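Local coordinates for protein GCN5-related N-acetyltransferase (Sphaerobacter thermophilus, PDB 3TT2) that probably catalyses the transfer of acyl groups other than aminoacyl groups to an acceptor substrate, at residues D114-A119 with K315-G320; H129-S134 with R140-H145; A266-V271 with R300-H305; E270-Y275 with R281-S286. All blocks are in the same frame, centred on the assembly; numbering follows the deposited sequence.

Contacts 2, 3 and 4 are buried: 2 and 4 pack a helix on a strand, contact 3 packs helix 263-278 on the end of helix 297-301; contact 1, at the far end of helix 100-115, is only partly buried. Contacts 1 and 2 use the neighbouring strands 305-316 and 125-132 and meet at Lys315 and His145. In the other half of the chain, contacts 3 and 4 share helix 263-278 and touch through Met304, Phe272 and Leu285; nearest atoms of contacts 2 and 4 are about 7 Å apart. The chemistry follows the place: selenomethionine on arginine in contact 1, selenium on a histidine ring in 2, aliphatic packing in 3, a valine methyl over a tyrosine face in 4.

Contact 1: residues D114-A119 with K315-G320; sequences DRMHLA and KEIRPG
Met116 and Arg318 account for most of the surface this contact buries, 68 and 69 Å² of its 176 Å². Met116, a selenomethionine in the 3-10 turn 116-118, holds CG anti to its backbone nitrogen (chi1 -160°), which sends the chain out toward residues 315-320. Its selenium then meets the aliphatic stem of the arginine: SE lies 4.1 Å from CB of Arg318. Met116 CG sits over one face of the Arg318 guanidinium, 4.1 Å above the plane and displaced toward the rim, so the two side chains cross at a slant, SE at the stem and CG at the head of the arginine. The long arginine chain bends at chi3 (66°) to bring that head round. Ile317 adds its CG2 branch, 4.1 Å from SE of Met116, while the rest of its side chain leads away. Both Ile317 and Arg318 face Val125 of strand 125-132, a classic beta bulge at the corner where strand 305-316, the C-terminal strand set between strands 125-132 and 148-159 of this GNAT domain, gives way to the tail. Ala119 contributes its CB, 4.2 Å from NH2 of Arg318 and oblique to the guanidinium. The polar end of the arginine finds its partners outside the two segments: NH2 gives hydrogen bonds to the backbone oxygens of Ala123 and Pro120, which fix the head group beside the chain that leaves the 3-10 turn.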
loop_
_atom_site.group_PDB
_atom_site.type_symbol
_atom_site.label_atom_id
_atom_site.label_comp_id
_atom_site.label_asym_id
_atom_site.label_seq_id
_atom_site.Cartn_x
_atom_site.Cartn_y
_atom_site.Cartn_z
ATOM N N ASP A 114 14.064 7.119 -18.543
ATOM C CA ASP A 114 14.482 6.246 -19.629
ATOM C C ASP A 114 13.303 5.598 -20.326
ATOM O O ASP A 114 13.431 5.146 -21.470
ATOM C CB ASP A 114 15.379 5.119 -19.094
ATOM C CG ASP A 114 16.743 5.607 -18.673
ATOM O OD1 ASP A 114 16.998 6.804 -18.865
ATOM O OD2 ASP A 114 17.566 4.811 -18.169
ATOM N N ARG A 115 12.211 5.436 -19.585
ATOM C CA ARG A 115 10.960 4.862 -20.091
ATOM C C ARG A 115 9.846 5.876 -20.461
ATOM O O ARG A 115 8.744 5.506 -20.873
ATOM C CB ARG A 115 10.474 3.780 -19.120
ATOM C CG ARG A 115 11.431 2.589 -19.074
ATOM C CD ARG A 115 11.100 1.622 -17.955
ATOM N NE ARG A 115 12.143 0.610 -17.766
ATOM C CZ ARG A 115 13.330 0.838 -17.209
ATOM N NH1 ARG A 115 13.663 2.049 -16.793
ATOM N NH2 ARG A 115 14.197 -0.148 -17.078
HETATM N N MSE A 116 10.163 7.153 -20.316
HETATM C CA MSE A 116 9.187 8.233 -20.250
HETATM C C MSE A 116 8.385 8.422 -21.531
HETATM O O MSE A 116 7.289 8.974 -21.503
HETATM C CB MSE A 116 9.936 9.520 -19.908
HETATM C CG MSE A 116 9.090 10.617 -19.344
HETATM SE SE MSE A 116 10.182 12.076 -18.672
HETATM C CE MSE A 116 11.369 12.416 -20.179
ATOM N N HIS A 117 8.933 7.962 -22.651
ATOM C CA HIS A 117 8.312 8.133 -23.962
ATOM C C HIS A 117 7.044 7.300 -24.138
ATOM O O HIS A 117 6.265 7.523 -25.073
ATOM C CB HIS A 117 9.318 7.804 -25.074
ATOM C CG HIS A 117 9.992 6.478 -24.900
ATOM N ND1 HIS A 117 10.777 6.180 -23.808
ATOM C CD2 HIS A 117 9.990 5.367 -25.674
ATOM C CE1 HIS A 117 11.227 4.942 -23.912
ATOM N NE2 HIS A 117 10.763 4.425 -25.034
ATOM N N LEU A 118 6.841 6.348 -23.232
ATOM C CA LEU A 118 5.689 5.452 -23.264
ATOM C C LEU A 118 4.475 6.048 -22.555
ATOM O O LEU A 118 3.401 5.454 -22.535
ATOM C CB LEU A 118 6.067 4.120 -22.627
ATOM C CG LEU A 118 7.270 3.446 -23.294
ATOM C CD1 LEU A 118 7.957 2.464 -22.351
ATOM C CD2 LEU A 118 6.844 2.764 -24.585
ATOM N N ALA A 119 4.674 7.210 -21.947
ATOM C CA ALA A 119 3.589 8.004 -21.400
ATOM C C ALA A 119 3.077 8.950 -22.469
ATOM O O ALA A 119 3.851 9.376 -23.341
ATOM C CB ALA A 119 4.096 8.795 -20.211
ATOM N N LYS A 315 7.835 14.267 -6.472
ATOM C CA LYS A 315 8.558 15.243 -7.282
ATOM C C LYS A 315 8.092 15.152 -8.727
ATOM O O LYS A 315 7.818 14.061 -9.219
ATOM C CB LYS A 315 10.059 14.975 -7.212
ATOM C CG LYS A 315 10.925 15.982 -7.940
ATOM C CD LYS A 315 12.312 15.412 -8.107
ATOM C CE LYS A 315 13.302 16.451 -8.575
ATOM N NZ LYS A 315 14.688 15.886 -8.556
ATOM N N GLU A 316 8.008 16.284 -9.414
ATOM C CA GLU A 316 7.559 16.259 -10.800
ATOM C C GLU A 316 8.736 16.164 -11.762
ATOM O O GLU A 316 9.518 17.108 -11.886
ATOM C CB GLU A 316 6.727 17.494 -11.132
ATOM C CG GLU A 316 6.336 17.592 -12.602
ATOM C CD GLU A 316 5.781 18.957 -12.991
ATOM O OE1 GLU A 316 6.564 19.813 -13.472
ATOM O OE2 GLU A 316 4.560 19.167 -12.827
ATOM N N ILE A 317 8.836 15.026 -12.452
ATOM C CA ILE A 317 9.906 14.776 -13.417
ATOM C C ILE A 317 9.669 15.490 -14.754
ATOM O O ILE A 317 10.603 16.041 -15.351
ATOM C CB ILE A 317 10.087 13.278 -13.669
ATOM C CG1 ILE A 317 10.509 12.566 -12.381
ATOM C CG2 ILE A 317 11.109 13.039 -14.762
ATOM C CD1 ILE A 317 11.735 13.126 -11.717
ATOM N N ARG A 318 8.427 15.480 -15.229
ATOM C CA ARG A 318 8.081 16.268 -16.407
ATOM C C ARG A 318 6.746 16.957 -16.211
ATOM O O ARG A 318 5.818 16.357 -15.705
ATOM C CB ARG A 318 8.006 15.355 -17.629
ATOM C CG ARG A 318 7.901 16.066 -18.957
ATOM C CD ARG A 318 7.665 15.067 -20.074
ATOM N NE ARG A 318 6.363 14.419 -19.955
ATOM C CZ ARG A 318 5.920 13.486 -20.789
ATOM N NH1 ARG A 318 6.676 13.090 -21.802
ATOM N NH2 ARG A 318 4.721 12.952 -20.609
ATOM N N PRO A 319 6.633 18.210 -16.662
ATOM C CA PRO A 319 5.368 18.948 -16.524
ATOM C C PRO A 319 4.294 18.482 -17.501
ATOM O O PRO A 319 4.599 17.909 -18.548
ATOM C CB PRO A 319 5.767 20.400 -16.820
ATOM C CG PRO A 319 7.032 20.290 -17.624
ATOM C CD PRO A 319 7.738 19.071 -17.122
ATOM N N GLY A 320 3.039 18.726 -17.145
ATOM C CA GLY A 320 1.927 18.321 -17.979
ATOM C C GLY A 320 0.669 18.097 -17.176
ATOM O O GLY A 320 0.625 18.355 -15.971
#

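Contact 2: residues H129-S134 with R140-H145; sequences HYIRAS and RLMEQH. With SO4 (sulfate ion), chain K.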
loop_
_atom_site.group_PDB
_atom_site.type_symbol
_atom_site.label_atom_id
_atom_site.label_comp_id
_atom_site.label_asym_id
_atom_site.label_seq_id
_atom_site.Cartn_x
_atom_site.Cartn_y
_atom_site.Cartn_z
ATOM N N HIS A 129 7.950 8.730 -3.181
ATOM C CA HIS A 129 8.490 7.888 -2.127
ATOM C C HIS A 129 7.553 7.924 -0.935
ATOM O O HIS A 129 6.965 8.960 -0.634
ATOM C CB HIS A 129 9.832 8.430 -1.661
ATOM C CG HIS A 129 10.961 8.171 -2.608
ATOM N ND1 HIS A 129 11.914 7.203 -2.376
ATOM C CD2 HIS A 129 11.308 8.770 -3.772
ATOM C CE1 HIS A 129 12.794 7.210 -3.365
ATOM N NE2 HIS A 129 12.449 8.154 -4.223
ATOM N N TYR A 130 7.417 6.802 -0.243
ATOM C CA TYR A 130 6.690 6.816 1.010
ATOM C C TYR A 130 7.686 6.735 2.148
ATOM O O TYR A 130 8.335 5.712 2.345
ATOM C CB TYR A 130 5.736 5.646 1.093
ATOM C CG TYR A 130 4.727 5.576 -0.013
ATOM C CD1 TYR A 130 3.428 6.020 0.183
ATOM C CD2 TYR A 130 5.057 5.036 -1.242
ATOM C CE1 TYR A 130 2.476 5.950 -0.825
ATOM C CE2 TYR A 130 4.108 4.957 -2.263
ATOM C CZ TYR A 130 2.819 5.419 -2.043
ATOM O OH TYR A 130 1.872 5.349 -3.040
ATOM N N ILE A 131 7.794 7.820 2.902
ATOM C CA ILE A 131 8.780 7.913 3.956
ATOM C C ILE A 131 8.140 7.716 5.330
ATOM O O ILE A 131 7.102 8.301 5.615
ATOM C CB ILE A 131 9.501 9.276 3.901
ATOM C CG1 ILE A 131 10.035 9.533 2.493
ATOM C CG2 ILE A 131 10.653 9.319 4.888
ATOM C CD1 ILE A 131 10.846 8.383 1.951
ATOM N N ARG A 132 8.747 6.880 6.171
ATOM C CA ARG A 132 8.360 6.826 7.571
ATOM C C ARG A 132 8.439 8.219 8.182
ATOM O O ARG A 132 9.463 8.890 8.066
ATOM C CB ARG A 132 9.276 5.885 8.347
ATOM C CG ARG A 132 8.960 4.417 8.169
ATOM C CD ARG A 132 7.556 4.091 8.654
ATOM N NE ARG A 132 7.242 4.752 9.909
ATOM C CZ ARG A 132 7.494 4.219 11.094
ATOM N NH1 ARG A 132 7.184 4.871 12.206
ATOM N NH2 ARG A 132 8.057 3.026 11.156
ATOM N N ALA A 133 7.361 8.647 8.837
ATOM C CA ALA A 133 7.324 9.972 9.461
ATOM C C ALA A 133 8.463 10.140 10.457
ATOM O O ALA A 133 8.972 11.249 10.657
ATOM C CB ALA A 133 5.979 10.220 10.144
ATOM N N SER A 134 8.877 9.025 11.049
ATOM C CA SER A 134 9.873 9.039 12.115
ATOM C C SER A 134 11.317 9.339 11.683
ATOM O O SER A 134 12.058 9.961 12.452
ATOM C CB SER A 134 9.820 7.733 12.917
ATOM O OG SER A 134 10.317 6.653 12.152
ATOM N N ARG A 140 14.994 14.615 5.123
ATOM C CA ARG A 140 15.859 15.667 4.616
ATOM C C ARG A 140 16.349 15.335 3.215
ATOM O O ARG A 140 16.516 16.227 2.385
ATOM C CB ARG A 140 17.036 15.937 5.564
ATOM C CG ARG A 140 18.262 15.046 5.367
ATOM C CD ARG A 140 19.395 15.469 6.292
ATOM N NE ARG A 140 18.976 15.483 7.693
ATOM C CZ ARG A 140 19.349 14.583 8.600
ATOM N NH1 ARG A 140 20.166 13.595 8.260
ATOM N NH2 ARG A 140 18.913 14.674 9.851
ATOM N N LEU A 141 16.571 14.051 2.951
ATOM C CA LEU A 141 17.052 13.622 1.646
ATOM C C LEU A 141 16.025 13.938 0.571
ATOM O O LEU A 141 16.388 14.340 -0.530
ATOM C CB LEU A 141 17.365 12.133 1.642
ATOM C CG LEU A 141 17.914 11.652 0.305
ATOM C CD1 LEU A 141 19.367 12.041 0.155
ATOM C CD2 LEU A 141 17.743 10.168 0.180
HETATM N N MSE A 142 14.748 13.754 0.898
HETATM C CA MSE A 142 13.648 14.141 0.019
HETATM C C MSE A 142 13.674 15.614 -0.322
HETATM O O MSE A 142 13.596 15.983 -1.487
HETATM C CB MSE A 142 12.294 13.814 0.658
HETATM C CG MSE A 142 11.975 12.329 0.761
HETATM SE SE MSE A 142 12.136 11.382 -0.942
HETATM C CE MSE A 142 13.999 10.792 -0.797
ATOM N N GLU A 143 13.762 16.452 0.706
ATOM C CA GLU A 143 13.737 17.898 0.527
ATOM C C GLU A 143 14.973 18.374 -0.230
ATOM O O GLU A 143 14.908 19.272 -1.067
ATOM C CB GLU A 143 13.653 18.597 1.876
ATOM C CG GLU A 143 13.540 20.095 1.752
ATOM C CD GLU A 143 13.406 20.781 3.088
ATOM O OE1 GLU A 143 13.354 20.074 4.119
ATOM O OE2 GLU A 143 13.352 22.029 3.105
ATOM N N GLN A 144 16.100 17.758 0.080
ATOM C CA GLN A 144 17.334 18.014 -0.637
ATOM C C GLN A 144 17.160 17.693 -2.126
ATOM O O GLN A 144 17.731 18.361 -2.983
ATOM C CB GLN A 144 18.450 17.162 -0.028
ATOM C CG GLN A 144 19.828 17.370 -0.600
ATOM C CD GLN A 144 20.825 16.364 -0.051
ATOM O OE1 GLN A 144 20.570 15.716 0.965
ATOM N NE2 GLN A 144 21.960 16.221 -0.728
ATOM N N HIS A 145 16.380 16.661 -2.428
ATOM C CA HIS A 145 16.202 16.215 -3.807
ATOM C C HIS A 145 14.980 16.738 -4.507
ATOM O O HIS A 145 14.686 16.325 -5.619
ATOM C CB HIS A 145 16.287 14.706 -3.930
ATOM C CG HIS A 145 17.680 14.190 -3.767
ATOM N ND1 HIS A 145 18.747 14.748 -4.426
ATOM C CD2 HIS A 145 18.181 13.195 -2.998
ATOM C CE1 HIS A 145 19.856 14.109 -4.083
ATOM N NE2 HIS A 145 19.539 13.165 -3.222
HETATM S S SO4 K . 22.372 18.398 -3.717
HETATM O O1 SO4 K . 21.568 19.506 -4.215
HETATM O O2 SO4 K . 22.311 18.365 -2.260
HETATM O O3 SO4 K . 21.861 17.145 -4.261
HETATM O O4 SO4 K . 23.760 18.578 -4.126
#
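Met142, a selenomethionine on helix 136-144, runs at about a right angle to the side chain of His129 on strand 125-132. Its SE stands 4.2 Å from the centroid of the His129 ring and 30° off the ring normal, an oblique sulfur-aromatic type of approach, while the terminal CE reaches over one face of the imidazole. The same selenium is 3.8 Å from CG of His129. CG of Met142 lies beside the backbone nitrogen (chi1 -70°), and bends at chi2 and chi3 carry SE and CE to the ring, leaving CG to touch Ile131, the next residue of the strand on the same side. CG1 of Ile131 packs 3.8 Å from Met142 CG, the side chains meeting at a slant. The His129 ring also makes an edge-to-face pair with Tyr147 and lies about 4 Å from a bound MES molecule, probably a crystallisation component. On the helix end, Gln144 extends its amide to a sulfate ion, probably also from crystallisation, with NE2 2.7 Å from O2 of the sulfate and an N-H...O angle of 148°; His145 turns its CE1 toward the same ion, and its NE2 is hydrogen-bonded to Thr102 OG1. The buried layer of His129, Ile131 and Met142 thus joins a strand to the helix that follows it, the strand-helix step that in GNAT folds comes after the parallel pair of strands, here 84-91 and 125-132.

Contact 3: residues A266-V271 with R300-H305; sequences ALLQEV and RRAGMH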
loop_
_atom_site.group_PDB
_atom_site.type_symbol
_atom_site.label_atom_id
_atom_site.label_comp_id
_atom_site.label_asym_id
_atom_site.label_seq_id
_atom_site.Cartn_x
_atom_site.Cartn_y
_atom_site.Cartn_z
ATOM N N ALA A 266 -19.936 -0.348 10.993
ATOM C CA ALA A 266 -20.576 -1.655 10.966
ATOM C C ALA A 266 -19.828 -2.587 10.042
ATOM O O ALA A 266 -19.617 -3.754 10.389
ATOM C CB ALA A 266 -22.014 -1.546 10.524
ATOM N N LEU A 267 -19.438 -2.096 8.864
ATOM C CA LEU A 267 -18.722 -2.955 7.913
ATOM C C LEU A 267 -17.431 -3.482 8.534
ATOM O O LEU A 267 -17.158 -4.664 8.478
ATOM C CB LEU A 267 -18.414 -2.255 6.591
ATOM C CG LEU A 267 -19.553 -2.348 5.583
ATOM C CD1 LEU A 267 -19.273 -1.466 4.370
ATOM C CD2 LEU A 267 -19.808 -3.770 5.165
ATOM N N LEU A 268 -16.664 -2.590 9.143
ATOM C CA LEU A 268 -15.406 -2.967 9.721
ATOM C C LEU A 268 -15.615 -3.955 10.862
ATOM O O LEU A 268 -14.978 -5.002 10.896
ATOM C CB LEU A 268 -14.644 -1.731 10.196
ATOM C CG LEU A 268 -13.828 -0.998 9.130
ATOM C CD1 LEU A 268 -13.080 0.180 9.751
ATOM C CD2 LEU A 268 -12.863 -1.929 8.402
ATOM N N GLN A 269 -16.509 -3.623 11.786
ATOM C CA GLN A 269 -16.796 -4.494 12.926
ATOM C C GLN A 269 -17.227 -5.899 12.484
ATOM O O GLN A 269 -16.776 -6.900 13.050
ATOM C CB GLN A 269 -17.837 -3.861 13.850
ATOM C CG GLN A 269 -17.288 -2.719 14.682
ATOM C CD GLN A 269 -18.360 -1.986 15.513
ATOM O OE1 GLN A 269 -19.546 -1.929 15.141
ATOM N NE2 GLN A 269 -17.932 -1.418 16.651
ATOM N N GLU A 270 -18.075 -5.971 11.461
ATOM C CA GLU A 270 -18.469 -7.256 10.890
ATOM C C GLU A 270 -17.299 -8.054 10.271
ATOM O O GLU A 270 -17.189 -9.268 10.502
ATOM C CB GLU A 270 -19.601 -7.073 9.884
ATOM C CG GLU A 270 -20.187 -8.366 9.346
ATOM C CD GLU A 270 -21.422 -8.848 10.096
ATOM O OE1 GLU A 270 -21.539 -10.075 10.298
ATOM O OE2 GLU A 270 -22.280 -8.018 10.472
ATOM N N VAL A 271 -16.436 -7.378 9.503
ATOM C CA VAL A 271 -15.266 -8.022 8.888
ATOM C C VAL A 271 -14.337 -8.561 9.964
ATOM O O VAL A 271 -13.814 -9.659 9.845
ATOM C CB VAL A 271 -14.469 -7.073 7.969
ATOM C CG1 VAL A 271 -13.437 -7.832 7.221
ATOM C CG2 VAL A 271 -15.364 -6.492 6.967
ATOM N N ARG A 300 -10.204 4.230 14.786
ATOM C CA ARG A 300 -10.031 4.053 16.209
ATOM C C ARG A 300 -11.343 3.538 16.839
ATOM O O ARG A 300 -11.340 2.637 17.686
ATOM C CB ARG A 300 -9.537 5.354 16.816
ATOM C CG ARG A 300 -9.572 5.401 18.306
ATOM C CD ARG A 300 -8.669 6.493 18.827
ATOM N NE ARG A 300 -8.763 6.598 20.278
ATOM C CZ ARG A 300 -8.244 7.592 20.991
ATOM N NH1 ARG A 300 -7.593 8.579 20.383
ATOM N NH2 ARG A 300 -8.379 7.601 22.313
ATOM N N ARG A 301 -12.468 4.064 16.375
ATOM C CA ARG A 301 -13.779 3.588 16.817
ATOM C C ARG A 301 -14.029 2.131 16.454
ATOM O O ARG A 301 -14.834 1.487 17.097
ATOM C CB ARG A 301 -14.911 4.470 16.270
ATOM C CG ARG A 301 -15.036 5.787 17.004
ATOM C CD ARG A 301 -16.210 6.600 16.525
ATOM N NE ARG A 301 -16.286 7.879 17.222
ATOM C CZ ARG A 301 -16.639 9.023 16.640
ATOM N NH1 ARG A 301 -16.937 9.047 15.339
ATOM N NH2 ARG A 301 -16.678 10.146 17.352
ATOM N N ALA A 302 -13.362 1.618 15.424
ATOM C CA ALA A 302 -13.548 0.218 15.052
ATOM C C ALA A 302 -12.595 -0.691 15.838
ATOM O O ALA A 302 -12.584 -1.915 15.687
ATOM C CB ALA A 302 -13.412 0.015 13.553
ATOM N N GLY A 303 -11.814 -0.070 16.708
ATOM C CA GLY A 303 -10.954 -0.814 17.603
ATOM C C GLY A 303 -9.530 -0.858 17.104
ATOM O O GLY A 303 -8.677 -1.568 17.651
HETATM N N MSE A 304 -9.272 -0.105 16.042
HETATM C CA MSE A 304 -7.962 -0.131 15.483
HETATM C C MSE A 304 -7.099 0.888 16.173
HETATM O O MSE A 304 -7.589 1.659 16.988
HETATM C CB MSE A 304 -8.056 0.133 14.006
HETATM C CG MSE A 304 -8.189 -1.122 13.191
HETATM SE SE MSE A 304 -8.638 -0.720 11.360
HETATM C CE MSE A 304 -10.327 0.114 11.759
ATOM N N HIS A 305 -5.820 0.889 15.815
ATOM C CA HIS A 305 -4.829 1.768 16.415
ATOM C C HIS A 305 -3.728 2.025 15.385
ATOM O O HIS A 305 -3.664 1.357 14.350
ATOM C CB HIS A 305 -4.258 1.161 17.684
ATOM C CG HIS A 305 -3.321 0.025 17.431
ATOM N ND1 HIS A 305 -3.755 -1.272 17.253
ATOM C CD2 HIS A 305 -1.972 -0.006 17.307
ATOM C CE1 HIS A 305 -2.712 -2.053 17.034
ATOM N NE2 HIS A 305 -1.622 -1.308 17.060
#
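The apolar part of the contact runs through one branch of Leu268, CD1, which meets both Ala302 and Met304. This CD1 of Leu268 lies 3.8 Å from CB of Ala302 and 3.4 Å from CE of Met304, a selenomethionine whose side chain crosses that of the leucine at about a right angle. Met304 bends at chi3 (-62°), which places its methyl end against the leucine. Backbones come close here too, the CA atoms of Gln269 and Ala302 being 6.1 Å apart. The polar element is slight: Gln269 reaches toward the chain with NE2 4.3 Å from O of Arg301, too far for a bond. Gly303 N gives a 2.9 Å hydrogen bond to O of Arg300, back into the last turn. Gly303 has a positive phi (100°), an angle at which a CB would press on the carbonyl oxygen of Ala302. This closing of helix 297-301 is a Schellman motif, set against helix 263-278 of the GNAT domain just before the chain enters strand 305-316.

Contact 4: residues E270-Y275 with R281-S286; sequences EVFGVY and REVELS
Torsions at Tyr275, Phe272 and Val283 set the meeting of helix 263-278 with strand 282-290. Tyr275 and Phe272 both carry CG beside the backbone nitrogen; the tyrosine chi1 of -84° brings its ring to the strand, and chi2 turns a face toward Val283. Val283 has CG1 anti to the backbone nitrogen (chi1 -175°), which turns CG2 to the tyrosine and CG1 toward both rings. CG2 of Val283 lies over the Tyr275 face in a CH-pi contact, 3.8 Å from the ring centroid and 21° off its normal; its closest ring atom is Tyr275 CD2, at 3.6 Å. CG1 of Val283 approaches Phe272 obliquely, 4.0 Å from CE1 of that ring, and also touches Tyr275 CE2. Phe272 and Val283 both pack on Ile158 and Ile249, so the contact continues into strands 148-159 and 246-254. Shortening the tyrosine to an alanine here would probably leave Val283 CG2 without its aromatic face and the Gln241 carbonyl without the hydroxyl that bonds to it. These residues belong to the beta-alpha-beta unit of strand 246-254, helix 263-278 and strand 282-290, in which the two strands run parallel. Across the segments the adhesion is methyl against ring, and OH of Tyr275 is hydrogen-bonded to the backbone oxygen of Gln241, which implies a dispersion-held interface with one buried hydroxyl tied to the main chain.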
loop_
_atom_site.group_PDB
_atom_site.type_symbol
_atom_site.label_atom_id
_atom_site.label_comp_id
_atom_site.label_asym_id
_atom_site.label_seq_id
_atom_site.Cartn_x
_atom_site.Cartn_y
_atom_site.Cartn_z
ATOM N N GLU A 270 -18.075 -5.971 11.461
ATOM C CA GLU A 270 -18.469 -7.256 10.890
ATOM C C GLU A 270 -17.299 -8.054 10.271
ATOM O O GLU A 270 -17.189 -9.268 10.502
ATOM C CB GLU A 270 -19.601 -7.073 9.884
ATOM C CG GLU A 270 -20.187 -8.366 9.346
ATOM C CD GLU A 270 -21.422 -8.848 10.096
ATOM O OE1 GLU A 270 -21.539 -10.075 10.298
ATOM O OE2 GLU A 270 -22.280 -8.018 10.472
ATOM N N VAL A 271 -16.436 -7.378 9.503
ATOM C CA VAL A 271 -15.266 -8.022 8.888
ATOM C C VAL A 271 -14.337 -8.561 9.964
ATOM O O VAL A 271 -13.814 -9.659 9.845
ATOM C CB VAL A 271 -14.469 -7.073 7.969
ATOM C CG1 VAL A 271 -13.437 -7.832 7.221
ATOM C CG2 VAL A 271 -15.364 -6.492 6.967
ATOM N N PHE A 272 -14.156 -7.788 11.025
ATOM C CA PHE A 272 -13.344 -8.218 12.148
ATOM C C PHE A 272 -13.915 -9.470 12.811
ATOM O O PHE A 272 -13.185 -10.343 13.264
ATOM C CB PHE A 272 -13.175 -7.081 13.155
ATOM C CG PHE A 272 -12.358 -5.934 12.629
ATOM C CD1 PHE A 272 -11.630 -6.072 11.471
ATOM C CD2 PHE A 272 -12.321 -4.716 13.295
ATOM C CE1 PHE A 272 -10.874 -5.021 10.990
ATOM C CE2 PHE A 272 -11.563 -3.659 12.820
ATOM C CZ PHE A 272 -10.844 -3.808 11.667
ATOM N N GLY A 273 -15.228 -9.568 12.859
ATOM C CA GLY A 273 -15.828 -10.737 13.450
ATOM C C GLY A 273 -15.507 -11.963 12.629
ATOM O O GLY A 273 -15.212 -13.007 13.180
ATOM N N VAL A 274 -15.553 -11.832 11.308
ATOM C CA VAL A 274 -15.246 -12.947 10.419
ATOM C C VAL A 274 -13.799 -13.417 10.588
ATOM O O VAL A 274 -13.528 -14.622 10.643
ATOM C CB VAL A 274 -15.467 -12.572 8.958
ATOM C CG1 VAL A 274 -14.891 -13.633 8.061
ATOM C CG2 VAL A 274 -16.946 -12.365 8.674
ATOM N N TYR A 275 -12.883 -12.456 10.684
ATOM C CA TYR A 275 -11.473 -12.754 10.893
ATOM C C TYR A 275 -11.283 -13.411 12.237
ATOM O O TYR A 275 -10.499 -14.363 12.382
ATOM C CB TYR A 275 -10.632 -11.479 10.879
ATOM C CG TYR A 275 -10.224 -10.987 9.518
ATOM C CD1 TYR A 275 -9.375 -11.730 8.712
ATOM C CD2 TYR A 275 -10.654 -9.758 9.058
ATOM C CE1 TYR A 275 -8.992 -11.266 7.458
ATOM C CE2 TYR A 275 -10.288 -9.292 7.820
ATOM C CZ TYR A 275 -9.462 -10.046 7.016
ATOM O OH TYR A 275 -9.093 -9.554 5.784
ATOM N N ARG A 281 -5.224 -13.478 13.711
ATOM C CA ARG A 281 -4.906 -12.656 14.861
ATOM C C ARG A 281 -4.783 -11.184 14.506
ATOM O O ARG A 281 -5.275 -10.328 15.233
ATOM C CB ARG A 281 -3.641 -13.155 15.553
ATOM C CG ARG A 281 -3.260 -12.329 16.747
ATOM C CD ARG A 281 -2.674 -13.181 17.829
ATOM N NE ARG A 281 -2.409 -12.407 19.042
ATOM C CZ ARG A 281 -1.255 -11.801 19.294
ATOM N NH1 ARG A 281 -0.268 -11.877 18.407
ATOM N NH2 ARG A 281 -1.083 -11.133 20.431
ATOM N N GLU A 282 -4.138 -10.894 13.385
ATOM C CA GLU A 282 -3.847 -9.518 13.050
ATOM C C GLU A 282 -4.438 -9.105 11.721
ATOM O O GLU A 282 -4.291 -9.800 10.714
ATOM C CB GLU A 282 -2.344 -9.262 13.058
ATOM C CG GLU A 282 -1.731 -9.409 14.430
ATOM C CD GLU A 282 -0.207 -9.411 14.419
ATOM O OE1 GLU A 282 0.396 -9.209 13.336
ATOM O OE2 GLU A 282 0.386 -9.615 15.509
ATOM N N VAL A 283 -5.120 -7.963 11.752
ATOM C CA VAL A 283 -5.628 -7.284 10.565
ATOM C C VAL A 283 -5.060 -5.862 10.471
ATOM O O VAL A 283 -4.885 -5.156 11.472
ATOM C CB VAL A 283 -7.154 -7.223 10.563
ATOM C CG1 VAL A 283 -7.645 -6.630 9.251
ATOM C CG2 VAL A 283 -7.734 -8.623 10.785
ATOM N N GLU A 284 -4.740 -5.467 9.253
ATOM C CA GLU A 284 -4.200 -4.159 9.001
ATOM C C GLU A 284 -4.918 -3.581 7.812
ATOM O O GLU A 284 -5.499 -4.306 7.010
ATOM C CB GLU A 284 -2.708 -4.242 8.686
ATOM C CG GLU A 284 -1.849 -4.639 9.866
ATOM C CD GLU A 284 -0.404 -4.867 9.489
ATOM O OE1 GLU A 284 -0.126 -5.117 8.295
ATOM O OE2 GLU A 284 0.453 -4.807 10.393
ATOM N N LEU A 285 -4.870 -2.262 7.714
ATOM C CA LEU A 285 -5.270 -1.566 6.513
ATOM C C LEU A 285 -4.562 -0.230 6.467
ATOM O O LEU A 285 -3.801 0.134 7.366
ATOM C CB LEU A 285 -6.786 -1.387 6.452
ATOM C CG LEU A 285 -7.484 -0.616 7.571
ATOM C CD1 LEU A 285 -7.392 0.883 7.366
ATOM C CD2 LEU A 285 -8.928 -1.034 7.657
ATOM N N SER A 286 -4.852 0.517 5.419
ATOM C CA SER A 286 -4.106 1.712 5.141
ATOM C C SER A 286 -5.066 2.851 4.776
ATOM O O SER A 286 -6.018 2.656 4.019
ATOM C CB SER A 286 -3.140 1.403 4.006
ATOM O OG SER A 286 -2.395 2.538 3.663
#